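Local coordinates for protein endoglucanase (Thermotoga maritima, PDB 2FVG) that probably acts as a metal-dependent aminopeptidase of the M42 family, using two divalent metal cations per subunit, despite its name of endoglucanase, at residues Leu56-His61 with Ile217-Thr222; Val95-Asn100 with Tyr147-Ser152; Val174-Leu179 with Phe191-Gln196. All coordinates share one frame; numbering follows the deposited sequence.

Contact 1: Leu56-His61 with Ile217-Thr222; sequences LLVSAH and IVVETT
Leu-56 to His-61 and Ile-217 to Thr-222 run as parallel neighbouring strands, 4.8 Å apart at the closest approach of their axes and 21° apart in direction, joined by Ile-217 N to Leu-57 O (2.8 Å), Ser-59 N to Ile-217 O (3.0 Å) and Val-219 N to Ser-59 O (3.0 Å). On one face Leu-56 CD1 reaches Ile-217 CD1 at 4.1 Å, and Val-58 CG1 meets Val-219 CG2 at 4.0 Å; helices 166-180 and 316-332 close over this apolar layer through Leu-175 and Ile-326.

On the other face, His-61 and Glu-220 meet beyond the last backbone bond. Glu-220 stays extended past CG (chi2 -175°), which carries its carboxylate to the imidazole edge. His-61 NE2 donates to OE2 of Glu-220 over 3.3 Å, nearly straight at 167°. The oxygen lies in the ring plane, while the donor approaches it from the anti side and somewhat out of the carboxylate plane. Thr-194 OG1 hydrogen-bonds the other ring nitrogen, ND1, so both nitrogens are held and rotation is restrained. With an alanine here in place of Glu-220, NE2 would probably lose its carboxylate mate and the imidazole, held by Thr-194, be freer to turn about CB-CG. Both residues are predicted ligands of the first zinc, consistent with a metal site toward the carboxyl-terminal part of parallel strands, as in related zinc exopeptidases.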
loop_
_atom_site.group_PDB
_atom_site.type_symbol
_atom_site.label_atom_id
_atom_site.label_comp_id
_atom_site.label_asym_id
_atom_site.label_seq_id
_atom_site.Cartn_x
_atom_site.Cartn_y
_atom_site.Cartn_z
ATOM N N LEU A 56 15.701 -12.487 -4.727
ATOM C CA LEU A 56 14.251 -12.417 -4.780
ATOM C C LEU A 56 13.900 -11.003 -4.378
ATOM O O LEU A 56 14.474 -10.462 -3.444
ATOM C CB LEU A 56 13.610 -13.391 -3.803
ATOM C CG LEU A 56 12.089 -13.343 -3.560
ATOM C CD1 LEU A 56 11.274 -13.746 -4.768
ATOM C CD2 LEU A 56 11.743 -14.272 -2.413
ATOM N N LEU A 57 12.963 -10.406 -5.088
ATOM C CA LEU A 57 12.488 -9.058 -4.758
ATOM C C LEU A 57 11.034 -9.146 -4.270
ATOM O O LEU A 57 10.193 -9.734 -4.944
ATOM C CB LEU A 57 12.567 -8.194 -6.007
ATOM C CG LEU A 57 11.894 -6.818 -6.055
ATOM C CD1 LEU A 57 12.487 -5.883 -5.063
ATOM C CD2 LEU A 57 12.035 -6.230 -7.455
ATOM N N VAL A 58 10.729 -8.578 -3.108
ATOM C CA VAL A 58 9.351 -8.605 -2.581
ATOM C C VAL A 58 8.973 -7.155 -2.347
ATOM O O VAL A 58 9.647 -6.478 -1.588
ATOM C CB VAL A 58 9.262 -9.428 -1.273
ATOM C CG1 VAL A 58 7.822 -9.448 -0.720
ATOM C CG2 VAL A 58 9.747 -10.854 -1.508
ATOM N N SER A 59 7.920 -6.647 -2.986
ATOM C CA SER A 59 7.631 -5.219 -2.791
ATOM C C SER A 59 6.197 -4.800 -2.384
ATOM O O SER A 59 5.236 -5.513 -2.644
ATOM C CB SER A 59 8.075 -4.428 -4.025
ATOM O OG SER A 59 7.245 -4.731 -5.106
ATOM N N ALA A 60 6.092 -3.622 -1.759
ATOM C CA ALA A 60 4.807 -3.027 -1.376
ATOM C C ALA A 60 4.916 -1.511 -1.581
ATOM O O ALA A 60 6.018 -0.972 -1.520
ATOM C CB ALA A 60 4.476 -3.370 0.054
ATOM N N HIS A 61 3.794 -0.828 -1.808
ATOM C CA HIS A 61 3.795 0.628 -2.034
ATOM C C HIS A 61 3.429 1.390 -0.792
ATOM O O HIS A 61 2.468 1.053 -0.090
ATOM C CB HIS A 61 2.785 0.998 -3.126
ATOM C CG HIS A 61 2.592 -0.091 -4.127
ATOM N ND1 HIS A 61 3.624 -0.580 -4.903
ATOM C CD2 HIS A 61 1.494 -0.800 -4.472
ATOM C CE1 HIS A 61 3.166 -1.541 -5.687
ATOM N NE2 HIS A 61 1.875 -1.688 -5.452
ATOM N N ILE A 217 7.888 -10.759 -6.130
ATOM C CA ILE A 217 6.556 -11.045 -5.590
ATOM C C ILE A 217 6.042 -9.661 -5.234
ATOM O O ILE A 217 6.694 -8.957 -4.474
ATOM C CB ILE A 217 6.630 -11.925 -4.319
ATOM C CG1 ILE A 217 7.110 -13.333 -4.654
ATOM C CG2 ILE A 217 5.254 -12.086 -3.651
ATOM C CD1 ILE A 217 7.416 -14.146 -3.380
ATOM N N VAL A 218 4.936 -9.228 -5.838
ATOM C CA VAL A 218 4.331 -7.944 -5.488
ATOM C C VAL A 218 3.184 -8.231 -4.494
ATOM O O VAL A 218 2.318 -9.064 -4.752
ATOM C CB VAL A 218 3.820 -7.193 -6.760
ATOM C CG1 VAL A 218 3.289 -5.847 -6.389
ATOM C CG2 VAL A 218 4.955 -7.042 -7.765
ATOM N N VAL A 219 3.234 -7.597 -3.325
ATOM C CA VAL A 219 2.218 -7.732 -2.285
ATOM C C VAL A 219 1.300 -6.512 -2.363
ATOM O O VAL A 219 1.722 -5.381 -2.083
ATOM C CB VAL A 219 2.865 -7.848 -0.898
ATOM C CG1 VAL A 219 1.808 -8.025 0.202
ATOM C CG2 VAL A 219 3.817 -9.088 -0.866
ATOM N N GLU A 220 0.064 -6.737 -2.803
ATOM C CA GLU A 220 -0.911 -5.668 -2.918
ATOM C C GLU A 220 -2.154 -5.950 -2.088
ATOM O O GLU A 220 -2.258 -6.994 -1.403
ATOM C CB GLU A 220 -1.297 -5.463 -4.380
ATOM C CG GLU A 220 -0.139 -4.921 -5.211
ATOM C CD GLU A 220 -0.508 -4.601 -6.643
ATOM O OE1 GLU A 220 -1.576 -5.083 -7.113
ATOM O OE2 GLU A 220 0.285 -3.869 -7.303
ATOM N N THR A 221 -3.059 -4.988 -2.124
ATOM C CA THR A 221 -4.361 -5.058 -1.496
ATOM C C THR A 221 -5.325 -4.824 -2.657
ATOM O O THR A 221 -5.081 -3.964 -3.510
ATOM C CB THR A 221 -4.501 -4.024 -0.369
ATOM O OG1 THR A 221 -3.491 -4.280 0.618
ATOM C CG2 THR A 221 -5.863 -4.148 0.321
ATOM N N THR A 222 -6.350 -5.662 -2.773
ATOM C CA THR A 222 -7.308 -5.543 -3.877
ATOM C C THR A 222 -8.643 -5.177 -3.235
ATOM O O THR A 222 -9.140 -5.931 -2.404
ATOM C CB THR A 222 -7.392 -6.861 -4.718
ATOM O OG1 THR A 222 -8.373 -6.712 -5.751
ATOM C CG2 THR A 222 -7.770 -8.075 -3.846
#

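Contact 2: Val95-Asn100 with Tyr147-Ser152; sequences VVQVKN and YVSFVS
Gln-97 and Ser-149 form an antiparallel hydrogen-bonded pair: Gln-97 N reaches Ser-149 O at 2.8 Å, and Ser-149 N returns to Gln-97 O at 3.0 Å. A third backbone bond, Val-151 N to Val-95 O (2.9 Å), is less regular, its donor standing 35° out of the carbonyl plane. Val-95 O also accepts from a water that donates to Val-151 O as well, so two donors grip one carbonyl where the strand pairing ends. At the other end a second water bridges Lys-99 N and Tyr-147 O.

Outward from this ladder, Gln-97 CG lies 3.5 Å from Ser-149 OG on their shared face. Val-151 points its CB toward the partner strand, and its first torsion (chi1 162°), with CG2 anti to the carbonyl carbon, turns that methyl onto Gln-97, 3.7 Å from CB, while Val-151 CB lies 4.0 Å from Val-95 CG1. On the opposite face from Gln-97 and Ser-149, Val-148 sets its CG1 3.6 Å from Val-96 CB. Ile-128 of strand 126-129 packs on both Val-96 and Val-148, and Phe-67 meets the Phe-150 ring edge-to-face. The pair forms the middle of an antiparallel six-stranded sheet, with strand 66-72 beside 147-150 and strand 101-107 beside 95-98, consistent with the smaller all-beta domain of M42 peptidases.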
loop_
_atom_site.group_PDB
_atom_site.type_symbol
_atom_site.label_atom_id
_atom_site.label_comp_id
_atom_site.label_asym_id
_atom_site.label_seq_id
_atom_site.Cartn_x
_atom_site.Cartn_y
_atom_site.Cartn_z
ATOM N N VAL A 95 -13.016 14.816 6.114
ATOM C CA VAL A 95 -11.959 15.431 6.933
ATOM C C VAL A 95 -10.585 15.084 6.365
ATOM O O VAL A 95 -10.279 13.911 6.055
ATOM C CB VAL A 95 -12.027 15.034 8.429
ATOM C CG1 VAL A 95 -11.052 15.878 9.244
ATOM C CG2 VAL A 95 -13.432 15.243 8.976
ATOM N N VAL A 96 -9.745 16.102 6.275
ATOM C CA VAL A 96 -8.428 15.959 5.697
ATOM C C VAL A 96 -7.436 16.654 6.592
ATOM O O VAL A 96 -7.834 17.349 7.533
ATOM C CB VAL A 96 -8.364 16.614 4.308
ATOM C CG1 VAL A 96 -9.167 15.812 3.279
ATOM C CG2 VAL A 96 -8.831 18.065 4.369
ATOM N N GLN A 97 -6.151 16.487 6.310
ATOM C CA GLN A 97 -5.151 17.168 7.119
ATOM C C GLN A 97 -3.961 17.629 6.306
ATOM O O GLN A 97 -3.614 17.005 5.313
ATOM C CB GLN A 97 -4.645 16.283 8.242
ATOM C CG GLN A 97 -3.707 15.202 7.777
ATOM C CD GLN A 97 -2.564 15.004 8.753
ATOM O OE1 GLN A 97 -1.413 15.364 8.460
ATOM N NE2 GLN A 97 -2.877 14.494 9.933
ATOM N N VAL A 98 -3.355 18.742 6.725
ATOM C CA VAL A 98 -2.174 19.291 6.067
ATOM C C VAL A 98 -1.246 19.627 7.218
ATOM O O VAL A 98 -1.608 20.390 8.112
ATOM C CB VAL A 98 -2.500 20.544 5.214
ATOM C CG1 VAL A 98 -1.232 21.148 4.580
ATOM C CG2 VAL A 98 -3.464 20.198 4.122
ATOM N N LYS A 99 -0.061 19.038 7.204
ATOM C CA LYS A 99 0.912 19.195 8.276
ATOM C C LYS A 99 0.260 19.199 9.656
ATOM O O LYS A 99 0.397 20.159 10.428
ATOM C CB LYS A 99 1.830 20.399 8.024
ATOM C CG LYS A 99 2.743 20.169 6.810
ATOM C CD LYS A 99 3.683 21.306 6.526
ATOM C CE LYS A 99 2.927 22.583 6.233
ATOM N NZ LYS A 99 3.820 23.687 5.750
ATOM N N ASN A 100 -0.469 18.114 9.939
ATOM C CA ASN A 100 -1.118 17.895 11.238
ATOM C C ASN A 100 -2.240 18.871 11.617
ATOM O O ASN A 100 -2.691 18.876 12.747
ATOM C CB ASN A 100 -0.066 17.845 12.354
ATOM C CG ASN A 100 0.901 16.682 12.199
ATOM O OD1 ASN A 100 0.528 15.607 11.721
ATOM N ND2 ASN A 100 2.149 16.889 12.619
ATOM N N TYR A 147 1.000 18.655 0.952
ATOM C CA TYR A 147 0.192 17.472 0.707
ATOM C C TYR A 147 -0.925 17.323 1.738
ATOM O O TYR A 147 -0.719 17.483 2.951
ATOM C CB TYR A 147 1.076 16.227 0.616
ATOM C CG TYR A 147 1.877 16.203 -0.662
ATOM C CD1 TYR A 147 1.385 15.561 -1.796
ATOM C CD2 TYR A 147 3.109 16.856 -0.756
ATOM C CE1 TYR A 147 2.105 15.558 -3.002
ATOM C CE2 TYR A 147 3.845 16.863 -1.961
ATOM C CZ TYR A 147 3.330 16.213 -3.077
ATOM O OH TYR A 147 4.032 16.199 -4.260
ATOM N N VAL A 148 -2.108 17.023 1.220
ATOM C CA VAL A 148 -3.325 16.880 1.998
ATOM C C VAL A 148 -3.727 15.423 2.023
ATOM O O VAL A 148 -3.878 14.812 0.977
ATOM C CB VAL A 148 -4.467 17.660 1.301
ATOM C CG1 VAL A 148 -5.746 17.580 2.108
ATOM C CG2 VAL A 148 -4.053 19.133 1.045
ATOM N N SER A 149 -3.878 14.836 3.202
ATOM C CA SER A 149 -4.323 13.453 3.231
ATOM C C SER A 149 -5.666 13.350 3.948
ATOM O O SER A 149 -6.066 14.269 4.666
ATOM C CB SER A 149 -3.273 12.565 3.876
ATOM O OG SER A 149 -3.035 12.953 5.201
ATOM N N PHE A 150 -6.380 12.250 3.722
ATOM C CA PHE A 150 -7.616 12.009 4.433
ATOM C C PHE A 150 -7.293 11.730 5.885
ATOM O O PHE A 150 -6.199 11.247 6.220
ATOM C CB PHE A 150 -8.363 10.804 3.873
ATOM C CG PHE A 150 -8.929 11.022 2.529
ATOM C CD1 PHE A 150 -10.122 11.721 2.375
ATOM C CD2 PHE A 150 -8.297 10.511 1.411
ATOM C CE1 PHE A 150 -10.676 11.920 1.107
ATOM C CE2 PHE A 150 -8.833 10.696 0.156
ATOM C CZ PHE A 150 -10.026 11.412 0.001
ATOM N N VAL A 151 -8.245 12.034 6.754
ATOM C CA VAL A 151 -8.098 11.720 8.165
ATOM C C VAL A 151 -9.008 10.526 8.424
ATOM O O VAL A 151 -10.160 10.492 7.975
ATOM C CB VAL A 151 -8.469 12.894 9.068
ATOM C CG1 VAL A 151 -8.721 12.416 10.496
ATOM C CG2 VAL A 151 -7.378 13.937 9.039
ATOM N N SER A 152 -8.475 9.531 9.115
ATOM C CA SER A 152 -9.264 8.376 9.452
ATOM C C SER A 152 -8.710 7.681 10.673
ATOM O O SER A 152 -7.520 7.761 10.969
ATOM C CB SER A 152 -9.343 7.398 8.283
ATOM O OG SER A 152 -10.298 6.395 8.575
HETATM O O HOH W 1 -11.654 11.703 5.893
HETATM O O HOH W 2 1.205 17.860 4.827
#

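Contact 3: Val174-Leu179 with Phe191-Gln196; sequences VLIDVL and FVFTVQ
This is a buried, wholly apolar helix-on-sheet contact of an alpha/beta fold: helix segment 174-179 lies on one face of the mixed sheet, running roughly antiparallel to strand 191-194, the next strand along the chain. The helix and strand directions are 154° apart, and the axes approach to 9.8 Å, which leaves the contact to side chains. Leu-175 and Leu-179, one helical turn apart, face Phe-191 and Phe-193, two residues apart on the strand.

Leu-175 meets both rings. Its CD2 comes to the edge of Phe-191, 4.3 Å from CD2 of that ring, while its CB touches Phe-193 CZ at 3.6 Å and its CD1 makes an off-centre CH-pi contact with the same ring. Phe-193 CG stands anti to the carbonyl carbon (chi1 -58°), bringing the ring end nearer the helix, where Ile-176 CG1 also reaches its CE2 at 4.2 Å. Ile-24 and Ile-28 of helix 18-28 pack against Phe-193 as well, while Leu-175 also touches Val-58 and Ala-60 on the adjoining strand. Farther along the helix, Val-178 CG1 approaches Phe-191 obliquely, and Leu-179 lies over a face of that ring, its CD2 4.2 Å from the ring centroid and 27° off the normal.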
loop_
_atom_site.group_PDB
_atom_site.type_symbol
_atom_site.label_atom_id
_atom_site.label_comp_id
_atom_site.label_asym_id
_atom_site.label_seq_id
_atom_site.Cartn_x
_atom_site.Cartn_y
_atom_site.Cartn_z
ATOM N N VAL A 174 2.523 -6.298 6.133
ATOM C CA VAL A 174 2.809 -7.706 5.901
ATOM C C VAL A 174 4.315 -7.934 5.830
ATOM O O VAL A 174 4.812 -8.861 6.441
ATOM C CB VAL A 174 2.146 -8.252 4.614
ATOM C CG1 VAL A 174 2.594 -9.698 4.341
ATOM C CG2 VAL A 174 0.647 -8.217 4.738
ATOM N N LEU A 175 5.022 -7.081 5.084
ATOM C CA LEU A 175 6.472 -7.191 4.903
ATOM C C LEU A 175 7.206 -6.981 6.201
ATOM O O LEU A 175 8.111 -7.738 6.519
ATOM C CB LEU A 175 6.984 -6.206 3.856
ATOM C CG LEU A 175 6.409 -6.340 2.438
ATOM C CD1 LEU A 175 7.304 -5.609 1.474
ATOM C CD2 LEU A 175 6.279 -7.787 2.021
ATOM N N ILE A 176 6.811 -5.943 6.938
ATOM C CA ILE A 176 7.370 -5.668 8.261
ATOM C C ILE A 176 7.134 -6.841 9.213
ATOM O O ILE A 176 8.022 -7.176 10.000
ATOM C CB ILE A 176 6.758 -4.406 8.873
ATOM C CG1 ILE A 176 7.042 -3.199 7.985
ATOM C CG2 ILE A 176 7.323 -4.145 10.271
ATOM C CD1 ILE A 176 6.382 -1.913 8.493
ATOM N N ASP A 177 5.949 -7.461 9.147
ATOM C CA ASP A 177 5.627 -8.600 10.032
ATOM C C ASP A 177 6.407 -9.854 9.663
ATOM O O ASP A 177 6.727 -10.656 10.537
ATOM C CB ASP A 177 4.115 -8.917 10.061
ATOM C CG ASP A 177 3.304 -7.905 10.883
ATOM O OD1 ASP A 177 3.867 -6.893 11.386
ATOM O OD2 ASP A 177 2.082 -8.129 11.022
ATOM N N VAL A 178 6.668 -10.049 8.372
ATOM C CA VAL A 178 7.456 -11.195 7.931
ATOM C C VAL A 178 8.848 -11.034 8.525
ATOM O O VAL A 178 9.409 -11.975 9.084
ATOM C CB VAL A 178 7.511 -11.308 6.388
ATOM C CG1 VAL A 178 8.559 -12.357 5.948
ATOM C CG2 VAL A 178 6.140 -11.660 5.847
ATOM N N LEU A 179 9.376 -9.814 8.439
ATOM C CA LEU A 179 10.700 -9.516 8.986
ATOM C C LEU A 179 10.752 -9.627 10.504
ATOM O O LEU A 179 11.721 -10.170 11.051
ATOM C CB LEU A 179 11.162 -8.143 8.525
ATOM C CG LEU A 179 11.598 -8.107 7.062
ATOM C CD1 LEU A 179 11.780 -6.654 6.581
ATOM C CD2 LEU A 179 12.882 -8.929 6.885
ATOM N N PHE A 191 13.419 -6.594 0.401
ATOM C CA PHE A 191 12.081 -6.133 0.730
ATOM C C PHE A 191 12.068 -4.669 0.334
ATOM O O PHE A 191 12.806 -3.853 0.888
ATOM C CB PHE A 191 11.777 -6.336 2.214
ATOM C CG PHE A 191 11.681 -7.774 2.602
ATOM C CD1 PHE A 191 12.819 -8.507 2.897
ATOM C CD2 PHE A 191 10.441 -8.421 2.627
ATOM C CE1 PHE A 191 12.722 -9.855 3.244
ATOM C CE2 PHE A 191 10.335 -9.757 2.981
ATOM C CZ PHE A 191 11.472 -10.475 3.288
ATOM N N VAL A 192 11.254 -4.333 -0.653
ATOM C CA VAL A 192 11.231 -2.961 -1.151
ATOM C C VAL A 192 9.906 -2.258 -0.852
ATOM O O VAL A 192 8.841 -2.825 -1.067
ATOM C CB VAL A 192 11.606 -2.924 -2.663
ATOM C CG1 VAL A 192 11.664 -1.466 -3.192
ATOM C CG2 VAL A 192 12.984 -3.578 -2.864
ATOM N N PHE A 193 9.982 -1.003 -0.379
ATOM C CA PHE A 193 8.802 -0.224 -0.032
ATOM C C PHE A 193 8.896 0.960 -0.984
ATOM O O PHE A 193 9.791 1.804 -0.869
ATOM C CB PHE A 193 8.844 0.179 1.443
ATOM C CG PHE A 193 8.931 -1.007 2.391
ATOM C CD1 PHE A 193 10.147 -1.610 2.666
ATOM C CD2 PHE A 193 7.777 -1.502 2.993
ATOM C CE1 PHE A 193 10.213 -2.767 3.553
ATOM C CE2 PHE A 193 7.827 -2.649 3.872
ATOM C CZ PHE A 193 9.050 -3.256 4.139
ATOM N N THR A 194 7.966 1.014 -1.925
ATOM C CA THR A 194 8.105 1.929 -3.031
ATOM C C THR A 194 7.371 3.242 -2.879
ATOM O O THR A 194 6.468 3.402 -2.053
ATOM C CB THR A 194 7.652 1.253 -4.344
ATOM O OG1 THR A 194 6.238 1.046 -4.304
ATOM C CG2 THR A 194 8.334 -0.092 -4.524
ATOM N N VAL A 195 7.728 4.167 -3.754
ATOM C CA VAL A 195 7.165 5.476 -3.738
ATOM C C VAL A 195 6.652 5.759 -5.148
ATOM O O VAL A 195 6.970 5.020 -6.070
ATOM C CB VAL A 195 8.291 6.505 -3.412
ATOM C CG1 VAL A 195 8.853 6.277 -2.029
ATOM C CG2 VAL A 195 9.429 6.484 -4.481
ATOM N N GLN A 196 5.851 6.801 -5.323
ATOM C CA GLN A 196 5.541 7.232 -6.683
ATOM C C GLN A 196 6.685 8.142 -7.160
ATOM O O GLN A 196 7.069 9.093 -6.467
ATOM C CB GLN A 196 4.202 7.962 -6.784
ATOM C CG GLN A 196 4.002 8.678 -8.138
ATOM C CD GLN A 196 2.555 8.992 -8.444
ATOM O OE1 GLN A 196 2.153 10.158 -8.470
ATOM N NE2 GLN A 196 1.749 7.946 -8.645
#

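How the contacts relate
Contacts 1 and 3 share one mixed sheet, their centres 8 Å apart. Strand 55-61 of contact 1 runs beside strand 187-194 of contact 3, and Val-58 O to Val-192 N and Ala-60 O to Thr-194 N, both 2.8 Å, probably hydrogen-bond them. Helix 166-180, through Leu-175, packs on both strands of this sheet, whose strands carry predicted metal ligands. Contact 2 belongs to a separate antiparallel sheet, its centre about 26 Å from that of contact 1 and 23 Å from that of contact 3, without touching either. Along the chain, contact 1 closes a loop that encloses contact 2 and then contact 3, so the antiparallel sheet is inserted, in sequence, between strands of the sheet carrying the predicted metal site.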